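Long-range contacts in arginase (RocF) (PDB 4G3H), which probably hydrolyses L-arginine to L-ornithine and urea at a site that holds two manganese ions: residues E45-L49 and C73-V77; K108-I112 and I174-V180; I237-L242 and G253-L259. One frame throughout, in Å; residues are numbered along the deposited sequence.

How the contacts relate
The three contacts illustrate how one alpha/beta fold uses different chemistry in different places. Contacts 1 and 2 both reach the large parallel sheet, but their centres are about 24 Å apart. Contact 1, partly buried, packs a helix on strand 44-50, at one edge of the sheet, with a salt bridge beside an apolar layer. Contact 2 is a buried contact that joins two neighbouring strands edge to edge by backbone bonds, with a lysine-aspartate pair where they begin. Contact 3, partly buried and across the chain's centre from contact 1, lies outside the sheet: a loop that follows the metal-binding D236 is fastened to the start of helix 256-269 by backbone bonds, one carboxylate bond and apolar side chains.

Contact 1 (E45-L49 and C73-V77); sequences ERCVL and CMKEV
R46 reaches from its strand to E76 on the helix, and one N-H of its guanidinium makes the salt bridge: NH2 to E76 OE2 is 2.7 Å, nearly straight at 174°. The oxygen lies in the guanidinium plane and receives the bond on its anti lone pair, while the two flat groups are turned 59° against each other. Helix backbone lies beneath the same guanidinium, for C73 O sits 3.8 Å over one of its faces, towards the rim. R46 NH1 comes to 3.8 Å from C73 CB, and R46 NE lies 3.9 Å from V77 CG2. R46 can span the gap because CG leaves anti to the backbone N (chi1 -176°), and a single bend at chi3 then sends the guanidinium on to the helix. Two residues on, V48 packs deeper: its CG2 meets M74 SD at 4.1 Å, and its CG1 rests near C73 CB.

Outward from this, strand 44-50 and helix 59-78 run roughly antiparallel, their local axes 10.1 Å apart, as the first half of a beta-alpha-beta crossover that continues into strand 84-87. Strand 2-8 lies between the two strands and touches V48 and V77, while I97 and A100 of helix 94-104 back M74. One in-plane bond, with a carbonyl over one face, would limit rotation of the guanidinium, while V48 and M74 add a buried, apolar contact.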
loop_
_atom_site.group_PDB
_atom_site.type_symbol
_atom_site.label_atom_id
_atom_site.label_comp_id
_atom_site.label_asym_id
_atom_site.label_seq_id
_atom_site.Cartn_x
_atom_site.Cartn_y
_atom_site.Cartn_z
ATOM N N GLU A 45 4.957 -14.694 11.309
ATOM C CA GLU A 45 5.510 -14.214 10.057
ATOM C C GLU A 45 4.920 -15.094 8.962
ATOM O O GLU A 45 5.271 -16.272 8.847
ATOM C CB GLU A 45 7.041 -14.341 10.034
ATOM C CG GLU A 45 7.656 -14.050 8.659
ATOM C CD GLU A 45 9.054 -14.620 8.490
ATOM O OE1 GLU A 45 9.467 -15.453 9.318
ATOM O OE2 GLU A 45 9.739 -14.247 7.510
ATOM N N ARG A 46 4.011 -14.534 8.170
ATOM C CA ARG A 46 3.422 -15.310 7.094
ATOM C C ARG A 46 3.865 -14.914 5.685
ATOM O O ARG A 46 3.814 -13.744 5.316
ATOM C CB ARG A 46 1.890 -15.271 7.097
ATOM C CG ARG A 46 1.495 -16.203 5.988
ATOM C CD ARG A 46 0.176 -16.227 5.342
ATOM N NE ARG A 46 -0.971 -16.569 6.153
ATOM C CZ ARG A 46 -1.991 -17.279 5.685
ATOM N NH1 ARG A 46 -1.968 -17.736 4.441
ATOM N NH2 ARG A 46 -3.074 -17.450 6.425
ATOM N N CYS A 47 4.277 -15.902 4.897
ATOM C CA CYS A 47 4.676 -15.655 3.520
ATOM C C CYS A 47 3.441 -15.863 2.659
ATOM O O CYS A 47 2.738 -16.863 2.810
ATOM C CB CYS A 47 5.767 -16.633 3.069
ATOM S SG CYS A 47 6.323 -16.352 1.353
ATOM N N VAL A 48 3.174 -14.910 1.769
ATOM C CA VAL A 48 2.024 -14.988 0.878
ATOM C C VAL A 48 2.525 -14.841 -0.555
ATOM O O VAL A 48 3.221 -13.878 -0.880
ATOM C CB VAL A 48 0.993 -13.873 1.187
ATOM C CG1 VAL A 48 -0.134 -13.894 0.155
ATOM C CG2 VAL A 48 0.425 -14.073 2.583
ATOM N N LEU A 49 2.184 -15.811 -1.399
ATOM C CA LEU A 49 2.606 -15.800 -2.791
ATOM C C LEU A 49 1.663 -14.985 -3.665
ATOM O O LEU A 49 0.452 -14.945 -3.435
ATOM C CB LEU A 49 2.694 -17.231 -3.330
ATOM C CG LEU A 49 3.613 -18.186 -2.559
ATOM C CD1 LEU A 49 3.656 -19.524 -3.276
ATOM C CD2 LEU A 49 5.019 -17.592 -2.443
ATOM N N CYS A 73 -6.019 -16.094 1.019
ATOM C CA CYS A 73 -4.957 -16.069 2.024
ATOM C C CYS A 73 -4.976 -14.775 2.830
ATOM O O CYS A 73 -4.845 -14.796 4.057
ATOM C CB CYS A 73 -3.575 -16.226 1.367
ATOM S SG CYS A 73 -3.196 -17.891 0.767
ATOM N N MET A 74 -5.129 -13.646 2.144
ATOM C CA MET A 74 -5.160 -12.370 2.840
ATOM C C MET A 74 -6.409 -12.240 3.713
ATOM O O MET A 74 -6.368 -11.588 4.757
ATOM C CB MET A 74 -5.081 -11.203 1.846
ATOM C CG MET A 74 -3.725 -11.053 1.151
ATOM S SD MET A 74 -2.302 -11.066 2.292
ATOM C CE MET A 74 -2.680 -9.648 3.354
ATOM N N LYS A 75 -7.517 -12.849 3.299
ATOM C CA LYS A 75 -8.731 -12.781 4.109
ATOM C C LYS A 75 -8.460 -13.491 5.428
ATOM O O LYS A 75 -8.888 -13.031 6.483
ATOM C CB LYS A 75 -9.917 -13.442 3.403
ATOM C CG LYS A 75 -10.414 -12.690 2.186
ATOM C CD LYS A 75 -11.773 -13.217 1.720
ATOM C CE LYS A 75 -12.843 -13.002 2.786
ATOM N NZ LYS A 75 -14.205 -13.377 2.311
ATOM N N GLU A 76 -7.742 -14.610 5.366
ATOM C CA GLU A 76 -7.400 -15.355 6.578
ATOM C C GLU A 76 -6.635 -14.451 7.533
ATOM O O GLU A 76 -6.848 -14.484 8.743
ATOM C CB GLU A 76 -6.533 -16.572 6.246
ATOM C CG GLU A 76 -7.252 -17.669 5.486
ATOM C CD GLU A 76 -6.374 -18.891 5.247
ATOM O OE1 GLU A 76 -6.871 -19.874 4.661
ATOM O OE2 GLU A 76 -5.189 -18.870 5.645
ATOM N N VAL A 77 -5.733 -13.644 6.982
ATOM C CA VAL A 77 -4.951 -12.727 7.802
ATOM C C VAL A 77 -5.841 -11.640 8.401
ATOM O O VAL A 77 -5.816 -11.398 9.606
ATOM C CB VAL A 77 -3.825 -12.048 6.972
ATOM C CG1 VAL A 77 -3.173 -10.931 7.791
ATOM C CG2 VAL A 77 -2.784 -13.086 6.556
#

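Contact 2 (K108-I112 and I174-V180); sequences KKIGI and IDPKCLV
The carboxylate of D175 is the flat group here, and K109 meets it at an edge: NZ lies 3.1 Å from OD2, on the anti lone pair, in a salt bridge. Over a face the carboxylate is approached by its own chain, because the backbone N of K177, 3.1 Å from D175 OD1, stands 58° out of the plane and closes an Asx turn. K109 runs extended until chi4 (63°), where the bend swings the ammonium towards D175; just before it, CE rests 3.6 Å from C178 SG. A water bridges the backbones nearby, donating to I110 O at 2.9 Å and accepting from D175 N at 2.7 Å.

Beyond this entry the chains settle into parallel beta pairing, strand 110-115 against strand 179-182, within the sheet of the arginase alpha/beta fold. I112 bonds on both sides of L179, as parallel strands do: its N gives to C178 O at 2.8 Å, and its O accepts from V180 N, also at 2.8 Å. On its other edge strand 110-115 is paired with strand 228-234, through G111 to I228 and Y230; its C-terminal end leads directly to the manganese ligand D116.

I112 and L179 share one face of the sheet, where I112 CG2 meets L179 CD1 at 4.0 Å. I174 lies over that face too, its CD1 against I110 CB and its CG2 facing I112 CD1. F98 of helix 94-104 touches all three isoleucines, whereas V180 packs on T219 and L223 of helix 212-223.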
loop_
_atom_site.group_PDB
_atom_site.type_symbol
_atom_site.label_atom_id
_atom_site.label_comp_id
_atom_site.label_asym_id
_atom_site.label_seq_id
_atom_site.Cartn_x
_atom_site.Cartn_y
_atom_site.Cartn_z
ATOM N N LYS A 108 -18.569 -2.337 6.248
ATOM C CA LYS A 108 -17.920 -1.173 6.834
ATOM C C LYS A 108 -17.500 -0.160 5.780
ATOM O O LYS A 108 -17.152 -0.528 4.660
ATOM C CB LYS A 108 -16.685 -1.609 7.627
ATOM C CG LYS A 108 -16.977 -2.553 8.777
ATOM C CD LYS A 108 -17.837 -1.878 9.833
ATOM C CE LYS A 108 -18.162 -2.827 10.973
ATOM N NZ LYS A 108 -19.007 -2.169 12.008
ATOM N N LYS A 109 -17.551 1.119 6.140
ATOM C CA LYS A 109 -17.122 2.180 5.237
ATOM C C LYS A 109 -15.613 2.278 5.471
ATOM O O LYS A 109 -15.162 2.472 6.602
ATOM C CB LYS A 109 -17.809 3.504 5.583
ATOM C CG LYS A 109 -17.450 4.639 4.632
ATOM C CD LYS A 109 -18.237 5.904 4.939
ATOM C CE LYS A 109 -17.814 7.065 4.039
ATOM N NZ LYS A 109 -18.074 6.813 2.594
ATOM N N ILE A 110 -14.838 2.140 4.400
ATOM C CA ILE A 110 -13.386 2.150 4.506
ATOM C C ILE A 110 -12.688 3.388 3.970
ATOM O O ILE A 110 -12.992 3.866 2.878
ATOM C CB ILE A 110 -12.794 0.915 3.783
ATOM C CG1 ILE A 110 -13.392 -0.360 4.377
ATOM C CG2 ILE A 110 -11.274 0.899 3.905
ATOM C CD1 ILE A 110 -13.114 -1.607 3.560
ATOM N N GLY A 111 -11.746 3.899 4.757
ATOM C CA GLY A 111 -10.979 5.058 4.345
ATOM C C GLY A 111 -9.593 4.574 3.966
ATOM O O GLY A 111 -9.123 3.567 4.505
ATOM N N ILE A 112 -8.934 5.282 3.052
ATOM C CA ILE A 112 -7.598 4.899 2.605
ATOM C C ILE A 112 -6.580 6.034 2.718
ATOM O O ILE A 112 -6.797 7.121 2.204
ATOM C CB ILE A 112 -7.618 4.441 1.126
ATOM C CG1 ILE A 112 -8.634 3.318 0.933
ATOM C CG2 ILE A 112 -6.236 3.958 0.708
ATOM C CD1 ILE A 112 -8.847 2.942 -0.519
ATOM N N ILE A 174 -16.088 1.896 -2.676
ATOM C CA ILE A 174 -15.235 2.845 -1.991
ATOM C C ILE A 174 -15.648 4.267 -2.379
ATOM O O ILE A 174 -15.863 4.557 -3.551
ATOM C CB ILE A 174 -13.747 2.602 -2.359
ATOM C CG1 ILE A 174 -13.310 1.216 -1.870
ATOM C CG2 ILE A 174 -12.866 3.674 -1.748
ATOM C CD1 ILE A 174 -13.388 1.026 -0.363
ATOM N N ASP A 175 -15.771 5.136 -1.382
ATOM C CA ASP A 175 -16.133 6.534 -1.589
ATOM C C ASP A 175 -14.838 7.244 -1.984
ATOM O O ASP A 175 -13.934 7.402 -1.162
ATOM C CB ASP A 175 -16.680 7.112 -0.281
ATOM C CG ASP A 175 -17.100 8.564 -0.406
ATOM O OD1 ASP A 175 -16.874 9.162 -1.472
ATOM O OD2 ASP A 175 -17.657 9.109 0.575
ATOM N N PRO A 176 -14.733 7.684 -3.249
ATOM C CA PRO A 176 -13.541 8.370 -3.766
ATOM C C PRO A 176 -13.040 9.507 -2.870
ATOM O O PRO A 176 -11.849 9.840 -2.872
ATOM C CB PRO A 176 -13.996 8.873 -5.139
ATOM C CG PRO A 176 -15.067 7.914 -5.527
ATOM C CD PRO A 176 -15.823 7.724 -4.239
ATOM N N LYS A 177 -13.962 10.093 -2.112
ATOM C CA LYS A 177 -13.652 11.195 -1.206
ATOM C C LYS A 177 -12.991 10.719 0.084
ATOM O O LYS A 177 -12.516 11.529 0.877
ATOM C CB LYS A 177 -14.929 11.961 -0.873
ATOM C CG LYS A 177 -15.505 12.742 -2.041
ATOM C CD LYS A 177 -16.970 13.064 -1.801
ATOM C CE LYS A 177 -17.325 14.422 -2.364
ATOM N NZ LYS A 177 -16.609 15.495 -1.618
ATOM N N CYS A 178 -12.961 9.406 0.290
ATOM C CA CYS A 178 -12.346 8.836 1.482
ATOM C C CYS A 178 -10.972 8.219 1.186
ATOM O O CYS A 178 -10.401 7.488 2.003
ATOM C CB CYS A 178 -13.296 7.815 2.105
ATOM S SG CYS A 178 -14.825 8.604 2.704
ATOM N N LEU A 179 -10.457 8.518 -0.002
ATOM C CA LEU A 179 -9.138 8.074 -0.425
ATOM C C LEU A 179 -8.339 9.355 -0.272
ATOM O O LEU A 179 -8.687 10.374 -0.867
ATOM C CB LEU A 179 -9.154 7.626 -1.894
ATOM C CG LEU A 179 -7.832 7.675 -2.682
ATOM C CD1 LEU A 179 -6.777 6.782 -2.041
ATOM C CD2 LEU A 179 -8.088 7.235 -4.119
ATOM N N VAL A 180 -7.291 9.321 0.545
ATOM C CA VAL A 180 -6.488 10.515 0.759
ATOM C C VAL A 180 -5.052 10.321 0.290
ATOM O O VAL A 180 -4.306 9.499 0.830
ATOM C CB VAL A 180 -6.491 10.922 2.251
ATOM C CG1 VAL A 180 -5.774 12.258 2.431
ATOM C CG2 VAL A 180 -7.926 11.010 2.767
HETATM O O HOH W 1 -15.358 4.456 1.232
#

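Contact 3 (I237-L242 and G253-L259); sequences IMDGKL and GLSFDEL
M238 and L254 form a single backbone bridge, with L254 N giving to I237 O at 3.1 Å and D239 N giving to L254 O at 2.7 Å. An Asx turn and a capping box flank the bridge. On the 237-242 side D239 closes the Asx turn, its OD2 taking the N-H of K241 from above the carboxylate plane, while OD1 crosses to G253 N at 2.9 Å on its anti lone pair; one carboxylate thereby fixes both its own loop and the incoming chain. On the other side S255 and E258 make the capping box at the start of helix 256-269. With OG placed between its backbone N and carbonyl carbon (chi1 69°), S255 accepts from E258 N at 3.0 Å, and E258 OE2 answers by accepting from S255 N at 2.8 Å. A second oxygen, E258 OE1, pairs with R209.

Apolar side chains fill in around the bridge. I237, which directly follows the manganese ligand D236, lays CD1 against L254 CD1 at 3.7 Å and turns CG2 to L259, a residue that also touches L115 of strand 110-115. M238 crosses L259 at about a right angle, CG 3.7 Å from L259 CD2. Farther along its chain, M238 makes a Met-aromatic contact with F256, SD meeting the ring at its edge, 4.1 Å from CD1.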
loop_
_atom_site.group_PDB
_atom_site.type_symbol
_atom_site.label_atom_id
_atom_site.label_comp_id
_atom_site.label_asym_id
_atom_site.label_seq_id
_atom_site.Cartn_x
_atom_site.Cartn_y
_atom_site.Cartn_z
ATOM N N ILE A 237 7.610 8.077 -1.831
ATOM C CA ILE A 237 7.015 9.353 -1.465
ATOM C C ILE A 237 8.186 10.227 -1.028
ATOM O O ILE A 237 8.133 11.458 -1.105
ATOM C CB ILE A 237 5.992 9.216 -0.314
ATOM C CG1 ILE A 237 5.404 10.594 0.019
ATOM C CG2 ILE A 237 6.643 8.595 0.900
ATOM C CD1 ILE A 237 4.259 10.572 1.026
ATOM N N MET A 238 9.254 9.581 -0.571
ATOM C CA MET A 238 10.450 10.311 -0.163
ATOM C C MET A 238 11.163 10.792 -1.425
ATOM O O MET A 238 11.104 10.136 -2.465
ATOM C CB MET A 238 11.394 9.417 0.645
ATOM C CG MET A 238 10.932 9.138 2.065
ATOM S SD MET A 238 12.155 8.200 3.000
ATOM C CE MET A 238 11.744 6.544 2.472
ATOM N N ASP A 239 11.829 11.937 -1.333
ATOM C CA ASP A 239 12.536 12.497 -2.476
ATOM C C ASP A 239 13.436 11.480 -3.184
ATOM O O ASP A 239 14.210 10.772 -2.543
ATOM C CB ASP A 239 13.385 13.683 -2.037
ATOM C CG ASP A 239 13.976 14.431 -3.211
ATOM O OD1 ASP A 239 13.229 15.195 -3.858
ATOM O OD2 ASP A 239 15.177 14.240 -3.497
ATOM N N GLY A 240 13.347 11.445 -4.511
ATOM C CA GLY A 240 14.144 10.523 -5.304
ATOM C C GLY A 240 15.651 10.651 -5.157
ATOM O O GLY A 240 16.374 9.681 -5.380
ATOM N N LYS A 241 16.128 11.840 -4.798
ATOM C CA LYS A 241 17.561 12.066 -4.616
ATOM C C LYS A 241 18.012 11.563 -3.249
ATOM O O LYS A 241 19.127 11.061 -3.098
ATOM C CB LYS A 241 17.895 13.559 -4.713
ATOM C CG LYS A 241 17.695 14.190 -6.076
ATOM C CD LYS A 241 18.612 13.571 -7.115
ATOM C CE LYS A 241 18.915 14.565 -8.222
ATOM N NZ LYS A 241 17.677 15.240 -8.703
ATOM N N LEU A 242 17.142 11.717 -2.256
ATOM C CA LEU A 242 17.438 11.298 -0.890
ATOM C C LEU A 242 17.292 9.789 -0.669
ATOM O O LEU A 242 18.086 9.193 0.063
ATOM C CB LEU A 242 16.542 12.059 0.098
ATOM C CG LEU A 242 16.933 13.495 0.487
ATOM C CD1 LEU A 242 17.360 14.292 -0.732
ATOM C CD2 LEU A 242 15.755 14.173 1.179
ATOM N N GLY A 253 10.317 15.262 -3.438
ATOM C CA GLY A 253 9.586 14.462 -2.471
ATOM C C GLY A 253 9.857 14.888 -1.042
ATOM O O GLY A 253 10.472 15.933 -0.790
ATOM N N LEU A 254 9.389 14.078 -0.101
ATOM C CA LEU A 254 9.579 14.364 1.312
ATOM C C LEU A 254 10.949 13.905 1.770
ATOM O O LEU A 254 11.574 13.050 1.143
ATOM C CB LEU A 254 8.529 13.640 2.158
ATOM C CG LEU A 254 7.073 14.074 2.045
ATOM C CD1 LEU A 254 6.231 13.145 2.910
ATOM C CD2 LEU A 254 6.915 15.528 2.491
ATOM N N SER A 255 11.401 14.486 2.873
ATOM C CA SER A 255 12.671 14.114 3.473
ATOM C C SER A 255 12.332 12.941 4.384
ATOM O O SER A 255 11.167 12.714 4.705
ATOM C CB SER A 255 13.208 15.251 4.326
ATOM O OG SER A 255 12.399 15.419 5.483
ATOM N N PHE A 256 13.347 12.202 4.808
ATOM C CA PHE A 256 13.144 11.069 5.697
ATOM C C PHE A 256 12.430 11.511 6.984
ATOM O O PHE A 256 11.493 10.851 7.439
ATOM C CB PHE A 256 14.503 10.440 6.017
ATOM C CG PHE A 256 14.449 9.344 7.042
ATOM C CD1 PHE A 256 13.610 8.251 6.874
ATOM C CD2 PHE A 256 15.274 9.393 8.164
ATOM C CE1 PHE A 256 13.593 7.217 7.807
ATOM C CE2 PHE A 256 15.267 8.366 9.104
ATOM C CZ PHE A 256 14.426 7.274 8.927
ATOM N N ASP A 257 12.860 12.631 7.563
ATOM C CA ASP A 257 12.250 13.136 8.801
ATOM C C ASP A 257 10.822 13.638 8.607
ATOM O O ASP A 257 9.982 13.516 9.509
ATOM C CB ASP A 257 13.107 14.251 9.405
ATOM C CG ASP A 257 14.373 13.723 10.048
ATOM O OD1 ASP A 257 14.266 12.851 10.936
ATOM O OD2 ASP A 257 15.472 14.177 9.674
ATOM N N GLU A 258 10.545 14.208 7.441
ATOM C CA GLU A 258 9.205 14.685 7.153
ATOM C C GLU A 258 8.246 13.491 7.132
ATOM O O GLU A 258 7.168 13.547 7.730
ATOM C CB GLU A 258 9.186 15.435 5.816
ATOM C CG GLU A 258 9.581 16.898 5.953
ATOM C CD GLU A 258 9.908 17.566 4.626
ATOM O OE1 GLU A 258 10.033 18.809 4.612
ATOM O OE2 GLU A 258 10.046 16.856 3.605
ATOM N N LEU A 259 8.645 12.410 6.456
ATOM C CA LEU A 259 7.817 11.202 6.380
ATOM C C LEU A 259 7.580 10.646 7.780
ATOM O O LEU A 259 6.455 10.288 8.127
ATOM C CB LEU A 259 8.480 10.124 5.497
ATOM C CG LEU A 259 7.793 8.742 5.473
ATOM C CD1 LEU A 259 6.346 8.884 5.029
ATOM C CD2 LEU A 259 8.520 7.806 4.545
#